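Local coordinates for protein beta-lactamase (Sebaldella termitidis, PDB 6N1N) that probably hydrolyses beta-lactam antibiotics to substituted beta-amino acids, as a class D serine beta-lactamase associated with antibiotic resistance, at residues Glu75-Gly78 against Ile79-Ile83; Ser113-Tyr116 against Lys117-Leu120; Met163-Glu166 against Lys167-Lys170. One frame throughout, in Å; residues are numbered along the deposited sequence. Where two conformers were deposited one is given.

Contact 1 of 3, residues Glu75-Gly78 against Ile79-Ile83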
loop_
_atom_site.group_PDB
_atom_site.type_symbol
_atom_site.label_atom_id
_atom_site.label_comp_id
_atom_site.label_asym_id
_atom_site.label_seq_id
_atom_site.Cartn_x
_atom_site.Cartn_y
_atom_site.Cartn_z
ATOM N N GLU A 75 -18.357 14.134 6.520
ATOM C CA GLU A 75 -18.345 15.372 7.285
ATOM C C GLU A 75 -17.199 15.397 8.295
ATOM O O GLU A 75 -17.050 14.477 9.110
ATOM C CB GLU A 75 -19.681 15.561 8.010
ATOM C CG GLU A 75 -19.738 16.821 8.879
ATOM C CD GLU A 75 -21.040 16.956 9.658
ATOM O OE1 GLU A 75 -21.522 15.943 10.211
ATOM O OE2 GLU A 75 -21.576 18.084 9.711
ATOM N N TRP A 76 -16.411 16.464 8.234
ATOM C CA TRP A 76 -15.318 16.705 9.170
ATOM C C TRP A 76 -15.882 17.153 10.509
ATOM O O TRP A 76 -16.828 17.936 10.561
ATOM C CB TRP A 76 -14.395 17.772 8.578
ATOM C CG TRP A 76 -13.343 18.343 9.486
ATOM C CD1 TRP A 76 -12.412 17.656 10.210
ATOM C CD2 TRP A 76 -13.088 19.731 9.723
ATOM N NE1 TRP A 76 -11.607 18.535 10.902
ATOM C CE2 TRP A 76 -12.003 19.812 10.614
ATOM C CE3 TRP A 76 -13.681 20.912 9.275
ATOM C CZ2 TRP A 76 -11.496 21.030 11.059
ATOM C CZ3 TRP A 76 -13.186 22.110 9.721
ATOM C CH2 TRP A 76 -12.105 22.162 10.607
ATOM N N ASP A 77 -15.315 16.629 11.599
ATOM C CA ASP A 77 -15.809 16.981 12.931
ATOM C C ASP A 77 -15.370 18.363 13.391
ATOM O O ASP A 77 -15.673 18.733 14.528
ATOM C CB ASP A 77 -15.387 15.920 13.950
ATOM C CG ASP A 77 -13.894 15.661 13.959
ATOM O OD1 ASP A 77 -13.144 16.528 13.442
ATOM O OD2 ASP A 77 -13.480 14.586 14.459
ATOM N N GLY A 78 -14.706 19.149 12.555
ATOM C CA GLY A 78 -14.264 20.469 12.952
ATOM C C GLY A 78 -13.059 20.524 13.877
ATOM O O GLY A 78 -12.656 21.627 14.260
ATOM N N ILE A 79 -12.474 19.386 14.242
ATOM C CA ILE A 79 -11.278 19.345 15.083
ATOM C C ILE A 79 -10.058 19.620 14.212
ATOM O O ILE A 79 -9.812 18.909 13.235
ATOM C CB ILE A 79 -11.157 17.984 15.784
ATOM C CG1 ILE A 79 -12.419 17.710 16.610
ATOM C CG2 ILE A 79 -9.870 17.899 16.629
ATOM C CD1 ILE A 79 -12.451 16.366 17.247
ATOM N N LYS A 80 -9.261 20.624 14.591
ATOM C CA LYS A 80 -8.018 20.898 13.882
ATOM C C LYS A 80 -7.028 19.776 14.153
ATOM O O LYS A 80 -6.755 19.441 15.312
ATOM C CB LYS A 80 -7.421 22.236 14.327
ATOM C CG LYS A 80 -6.082 22.565 13.621
ATOM C CD LYS A 80 -5.367 23.772 14.237
ATOM C CE LYS A 80 -4.086 24.133 13.476
ATOM N NZ LYS A 80 -3.185 25.064 14.240
ATOM N N ARG A 81 -6.507 19.178 13.087
ATOM C CA ARG A 81 -5.490 18.143 13.169
ATOM C C ARG A 81 -4.233 18.663 12.480
ATOM O O ARG A 81 -4.255 19.727 11.856
ATOM C CB ARG A 81 -5.999 16.841 12.546
ATOM C CG ARG A 81 -7.173 16.282 13.297
ATOM C CD ARG A 81 -7.640 14.936 12.689
ATOM N NE ARG A 81 -8.616 14.296 13.565
ATOM C CZ ARG A 81 -9.910 14.579 13.569
ATOM N NH1 ARG A 81 -10.404 15.488 12.743
ATOM N NH2 ARG A 81 -10.714 13.968 14.429
ATOM N N TYR A 82 -3.132 17.920 12.591
ATOM C CA TYR A 82 -1.834 18.521 12.289
ATOM C C TYR A 82 -1.521 18.646 10.795
ATOM O O TYR A 82 -0.549 19.330 10.451
ATOM C CB TYR A 82 -0.716 17.762 13.018
ATOM C CG TYR A 82 -0.515 16.331 12.610
ATOM C CD1 TYR A 82 0.160 16.031 11.448
ATOM C CD2 TYR A 82 -0.945 15.290 13.416
ATOM C CE1 TYR A 82 0.351 14.732 11.048
ATOM C CE2 TYR A 82 -0.744 13.975 13.039
ATOM C CZ TYR A 82 -0.084 13.705 11.850
ATOM O OH TYR A 82 0.134 12.404 11.458
ATOM N N ILE A 83 -2.309 18.048 9.897
ATOM C CA ILE A 83 -2.181 18.255 8.453
ATOM C C ILE A 83 -3.355 19.110 8.007
ATOM O O ILE A 83 -4.510 18.689 8.130
ATOM C CB ILE A 83 -2.180 16.930 7.665
ATOM C CG1 ILE A 83 -1.043 16.003 8.086
ATOM C CG2 ILE A 83 -2.084 17.195 6.166
ATOM C CD1 ILE A 83 0.343 16.574 7.851
#
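I79 opens its segment by giving its backbone N-H to D77 OD1 (N to OD1 3.0 Å), which closes an Asx turn round G78 in the surface loop between helices 56-63 and 92-98. The donor meets OD1 from above the carboxylate plane. The side chain of I79 stays with the same group, laying CD1 3.5 Å from OD2 of D77. Its carbonyl oxygen has a partner of its own: I79 O accepts from W76 NE1 at 3.0 Å, close to the indole plane, along a bent path (142° at the hydrogen). The ring that makes this bond also carries the CA of G78 on one face, over its centre, so the turn is folded against the tryptophan. K80 follows with its CB directed away from 75-78; its backbone N merely passes the edge of the W76 indole. At R81 the chain reaches back, extended from CG to NE, and grips D77 end-on. A chi1 of 54° places the D77 carboxylate between its own backbone N and carbonyl carbon, where OD1 can take both the I79 amide and, 3.0 Å away, R81 NH1. Beyond the two segments, N87 accepts from the backbone N of R81 and D89 from that of W76. Carboxylate and guanidinium are nearly coplanar, and R81 NH2 points straight at the syn lone pair of D77 OD2, 2.8 Å away.

Contact 2 of 3, residues Ser113-Tyr116 against Lys117-Leu120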
loop_
_atom_site.group_PDB
_atom_site.type_symbol
_atom_site.label_atom_id
_atom_site.label_comp_id
_atom_site.label_asym_id
_atom_site.label_seq_id
_atom_site.Cartn_x
_atom_site.Cartn_y
_atom_site.Cartn_z
ATOM N N SER A 113 -16.859 -5.798 12.644
ATOM C CA SER A 113 -15.606 -6.560 12.646
ATOM C C SER A 113 -15.704 -7.854 11.823
ATOM O O SER A 113 -14.767 -8.216 11.106
ATOM C CB SER A 113 -15.197 -6.849 14.092
ATOM O OG SER A 113 -14.409 -8.015 14.188
ATOM N N GLU A 114 -16.803 -8.602 11.951
ATOM C CA GLU A 114 -16.892 -9.852 11.188
ATOM C C GLU A 114 -16.917 -9.590 9.678
ATOM O O GLU A 114 -16.396 -10.392 8.890
ATOM C CB GLU A 114 -18.120 -10.639 11.622
ATOM C CG GLU A 114 -18.241 -12.004 10.960
ATOM C CD GLU A 114 -16.966 -12.826 11.056
ATOM O OE1 GLU A 114 -16.379 -12.895 12.161
ATOM O OE2 GLU A 114 -16.551 -13.388 10.014
ATOM N N LYS A 115 -17.516 -8.476 9.250
ATOM C CA LYS A 115 -17.490 -8.133 7.832
ATOM C C LYS A 115 -16.072 -7.848 7.364
ATOM O O LYS A 115 -15.659 -8.297 6.285
ATOM C CB LYS A 115 -18.424 -6.941 7.585
ATOM C CG LYS A 115 -18.558 -6.474 6.143
ATOM C CD LYS A 115 -19.149 -7.516 5.205
ATOM C CE LYS A 115 -20.553 -7.880 5.527
ATOM N NZ LYS A 115 -21.006 -8.973 4.599
ATOM N N TYR A 116 -15.297 -7.093 8.155
ATOM C CA TYR A 116 -13.897 -6.884 7.820
ATOM C C TYR A 116 -13.149 -8.205 7.718
ATOM O O TYR A 116 -12.368 -8.413 6.782
ATOM C CB TYR A 116 -13.229 -5.996 8.867
ATOM C CG TYR A 116 -13.164 -4.525 8.496
ATOM C CD1 TYR A 116 -12.503 -4.099 7.358
ATOM C CD2 TYR A 116 -13.709 -3.549 9.324
ATOM C CE1 TYR A 116 -12.410 -2.758 7.027
ATOM C CE2 TYR A 116 -13.613 -2.203 8.997
ATOM C CZ TYR A 116 -12.966 -1.806 7.847
ATOM O OH TYR A 116 -12.888 -0.456 7.536
ATOM N N LYS A 117 -13.386 -9.117 8.664
ATOM C CA LYS A 117 -12.714 -10.415 8.607
ATOM C C LYS A 117 -13.047 -11.163 7.324
ATOM O O LYS A 117 -12.182 -11.838 6.754
ATOM C CB LYS A 117 -13.070 -11.264 9.826
ATOM C CG LYS A 117 -12.349 -10.803 11.094
ATOM C CD LYS A 117 -12.814 -11.577 12.315
ATOM C CE LYS A 117 -12.097 -11.091 13.565
ATOM N NZ LYS A 117 -12.666 -11.685 14.803
ATOM N N GLU A 118 -14.288 -11.033 6.840
ATOM C CA GLU A 118 -14.663 -11.646 5.567
ATOM C C GLU A 118 -13.826 -11.110 4.421
ATOM O O GLU A 118 -13.339 -11.874 3.578
ATOM C CB GLU A 118 -16.136 -11.405 5.267
ATOM C CG GLU A 118 -17.098 -12.169 6.130
ATOM C CD GLU A 118 -18.531 -11.754 5.827
ATOM O OE1 GLU A 118 -18.760 -11.147 4.751
ATOM O OE2 GLU A 118 -19.413 -12.016 6.661
ATOM N N TYR A 119 -13.643 -9.781 4.367
ATOM C CA TYR A 119 -12.812 -9.184 3.333
ATOM C C TYR A 119 -11.345 -9.563 3.482
ATOM O O TYR A 119 -10.660 -9.805 2.487
ATOM C CB TYR A 119 -12.982 -7.661 3.337
ATOM C CG TYR A 119 -14.241 -7.214 2.628
ATOM C CD1 TYR A 119 -14.328 -7.248 1.242
ATOM C CD2 TYR A 119 -15.351 -6.781 3.342
ATOM C CE1 TYR A 119 -15.480 -6.838 0.587
ATOM C CE2 TYR A 119 -16.505 -6.366 2.698
ATOM C CZ TYR A 119 -16.565 -6.404 1.324
ATOM O OH TYR A 119 -17.721 -6.000 0.692
ATOM N N LEU A 120 -10.830 -9.612 4.717
ATOM C CA LEU A 120 -9.439 -10.009 4.905
ATOM C C LEU A 120 -9.215 -11.445 4.430
ATOM O O LEU A 120 -8.140 -11.753 3.898
ATOM C CB LEU A 120 -9.039 -9.824 6.370
ATOM C CG LEU A 120 -9.118 -8.384 6.890
ATOM C CD1 LEU A 120 -8.712 -8.330 8.352
ATOM C CD2 LEU A 120 -8.274 -7.375 6.106
HETATM O O HOH W 1 -15.224 -10.517 14.997
#
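S113 O receives the backbone N of K117 at 2.9 Å, and the same i to i+4 pattern carries E114 to E118, K115 to Y119 and Y116 to L120: four successive backbone hydrogen bonds over the first two turns of alpha-helix 113-122. The last of them is the shortest, with L120 N 2.8 Å from Y116 O. Side chains divide this helix into a polar side and a side turned to the protein. On the polar side K115 forms an i to i+3 salt bridge, NZ to OE1 of E118 at 3.1 Å. Bends at chi2 and chi3 (62° and 64°) curl the lysine forward, toward the C-terminal end of the helix, and the ammonium meets OE1 on the syn side, somewhat out of the carboxylate plane. The curled chain serves a second neighbour too, since K115 CD rests 3.8 Å from CE2 of Y119. E114 is bent at chi2 and brings OE1 to 3.8 Å from CD of K117, crossing the lysine at about a right angle, without a direct contact between the charged atoms. Its OE2 lies 4.6 Å from OE2 of E118; this pair of like charges is probably eased by the lysines beside it. Facing inward, Y116 and Y119 pack on helix 56-63, where Y116 OH bonds to N57 and Y119 OH to E64. L120 packs on F53, which in sequence lies between the predicted acyl-ester serine S51 and the carboxylated K54; the contact itself lies away from that site. At the other end K117 stretches out fully alongside S113, and one water joins them, 2.8 Å from S113 OG and accepting from K117 NZ at 2.8 Å.

Contact 3 of 3, residues Met163-Glu166 against Lys167-Lys170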
loop_
_atom_site.group_PDB
_atom_site.type_symbol
_atom_site.label_atom_id
_atom_site.label_comp_id
_atom_site.label_asym_id
_atom_site.label_seq_id
_atom_site.Cartn_x
_atom_site.Cartn_y
_atom_site.Cartn_z
HETATM N N MSE A 163 -14.479 -10.898 -5.395
HETATM C CA MSE A 163 -15.893 -10.692 -5.675
HETATM C C MSE A 163 -16.316 -9.284 -5.246
HETATM O O MSE A 163 -16.865 -9.072 -4.163
HETATM C CB MSE A 163 -16.732 -11.768 -4.982
HETATM C CG MSE A 163 -16.411 -13.187 -5.465
HETATM SE SE MSE A 163 -16.664 -13.444 -7.394
HETATM C CE MSE A 163 -18.528 -12.876 -7.496
ATOM N N LEU A 164 -16.025 -8.322 -6.118
ATOM C CA LEU A 164 -16.393 -6.932 -5.928
ATOM C C LEU A 164 -17.062 -6.471 -7.212
ATOM O O LEU A 164 -16.844 -7.047 -8.272
ATOM C CB LEU A 164 -15.177 -6.038 -5.645
ATOM C CG LEU A 164 -14.232 -6.538 -4.563
ATOM C CD1 LEU A 164 -12.906 -5.775 -4.587
ATOM C CD2 LEU A 164 -14.890 -6.433 -3.198
ATOM N N SER A 165 -17.813 -5.379 -7.123
ATOM C CA SER A 165 -18.509 -4.877 -8.294
ATOM C C SER A 165 -17.572 -4.148 -9.264
ATOM O O SER A 165 -16.489 -3.673 -8.910
ATOM C CB SER A 165 -19.625 -3.920 -7.878
ATOM O OG SER A 165 -19.066 -2.698 -7.423
ATOM N N GLU A 166 -18.014 -4.052 -10.519
ATOM C CA GLU A 166 -17.224 -3.360 -11.533
ATOM C C GLU A 166 -16.942 -1.915 -11.137
ATOM O O GLU A 166 -15.843 -1.400 -11.374
ATOM C CB GLU A 166 -17.947 -3.406 -12.880
ATOM C CG GLU A 166 -18.043 -4.785 -13.495
ATOM C CD GLU A 166 -18.918 -4.801 -14.743
ATOM O OE1 GLU A 166 -19.316 -5.905 -15.175
ATOM O OE2 GLU A 166 -19.210 -3.713 -15.287
ATOM N N LYS A 167 -17.925 -1.251 -10.537
ATOM C CA LYS A 167 -17.765 0.145 -10.128
ATOM C C LYS A 167 -16.726 0.285 -9.031
ATOM O O LYS A 167 -15.924 1.219 -9.038
ATOM C CB LYS A 167 -19.123 0.688 -9.676
ATOM C CG LYS A 167 -19.117 2.044 -8.951
ATOM C CD LYS A 167 -20.521 2.379 -8.407
ATOM C CE LYS A 167 -20.583 3.707 -7.643
ATOM N NZ LYS A 167 -20.506 4.910 -8.530
ATOM N N THR A 168 -16.716 -0.632 -8.071
ATOM C CA THR A 168 -15.710 -0.591 -7.018
ATOM C C THR A 168 -14.305 -0.668 -7.583
ATOM O O THR A 168 -13.421 0.120 -7.222
ATOM C CB THR A 168 -15.962 -1.752 -6.064
ATOM O OG1 THR A 168 -17.222 -1.529 -5.430
ATOM C CG2 THR A 168 -14.883 -1.860 -5.047
ATOM N N TYR A 169 -14.069 -1.653 -8.450
ATOM C CA TYR A 169 -12.758 -1.764 -9.076
ATOM C C TYR A 169 -12.416 -0.525 -9.904
ATOM O O TYR A 169 -11.271 -0.045 -9.874
ATOM C CB TYR A 169 -12.729 -2.990 -9.982
ATOM C CG TYR A 169 -12.518 -4.316 -9.314
ATOM C CD1 TYR A 169 -11.332 -4.602 -8.660
ATOM C CD2 TYR A 169 -13.489 -5.321 -9.411
ATOM C CE1 TYR A 169 -11.124 -5.828 -8.070
ATOM C CE2 TYR A 169 -13.291 -6.575 -8.827
ATOM C CZ TYR A 169 -12.105 -6.823 -8.172
ATOM O OH TYR A 169 -11.869 -8.029 -7.591
ATOM N N LYS A 170 -13.370 -0.018 -10.684
ATOM C CA LYS A 170 -13.072 1.091 -11.585
ATOM C C LYS A 170 -12.673 2.341 -10.800
ATOM O O LYS A 170 -11.693 3.021 -11.144
ATOM C CB LYS A 170 -14.279 1.385 -12.489
ATOM C CG LYS A 170 -14.153 2.643 -13.383
ATOM C CD LYS A 170 -15.226 2.631 -14.486
ATOM C CE LYS A 170 -15.489 4.001 -15.106
ATOM N NZ LYS A 170 -14.450 4.430 -16.081
#
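Y169 N bonds to S165 O at 3.2 Å, almost straight at 173°, and K170 N to E166 O at 2.9 Å, which together start the hydrogen bonding of helix 166-175 directly behind an extended approach from M163. L164 runs up to the helix with its side chain crossing Y169 at about a right angle. CD1 of the leucine stands over one face of the phenol ring, 4.2 Å from its centroid and 28° off the normal, a CH-pi contact. CB of L164 adds a second touch, 3.7 Å from CE2 of Y169. With S165 as N-cap, L164 is the residue before the cap and Y169 the fourth after it, the positions that define a hydrophobic staple across a helix N-terminus. The phenol is held at its far end as well, where Y169 OH bonds to the carbonyl oxygen of F162. The cap itself is polar. A chi1 of 72° swings S165 OG over the first turn, 3.0 Å from T168 OG1 and 3.2 Å from T168 N. E63 of helix 56-63 backs this pair, its OE1 bonded to both T168 OG1 and S165 N, and L59 of the same helix packs on L164 and T168. The methyl CG2 of T168 lies 4.2 Å from CB of L164.

Overall arrangement
Contacts 2 and 3 are partly buried and share a support: both set side chains against helix 56-63, where E63 touches Y119 of contact 2 and bonds to the helix cap of contact 3. They meet directly, Y119 CE1 lying 3.9 Å from L164 CD2, with centres about 17 Å apart. Contact 1 is a surface loop, its centre 28 Å and 30 Å from theirs, and touches neither. Chemistry follows place. The loop relies on a charged pair and side chain-to-backbone bonds in lieu of regular secondary structure; helix residues 113-120 keep their charged side chains outward and tyrosines inward; 163-170 combines a polar cap with a hydrophobic staple where a helix begins.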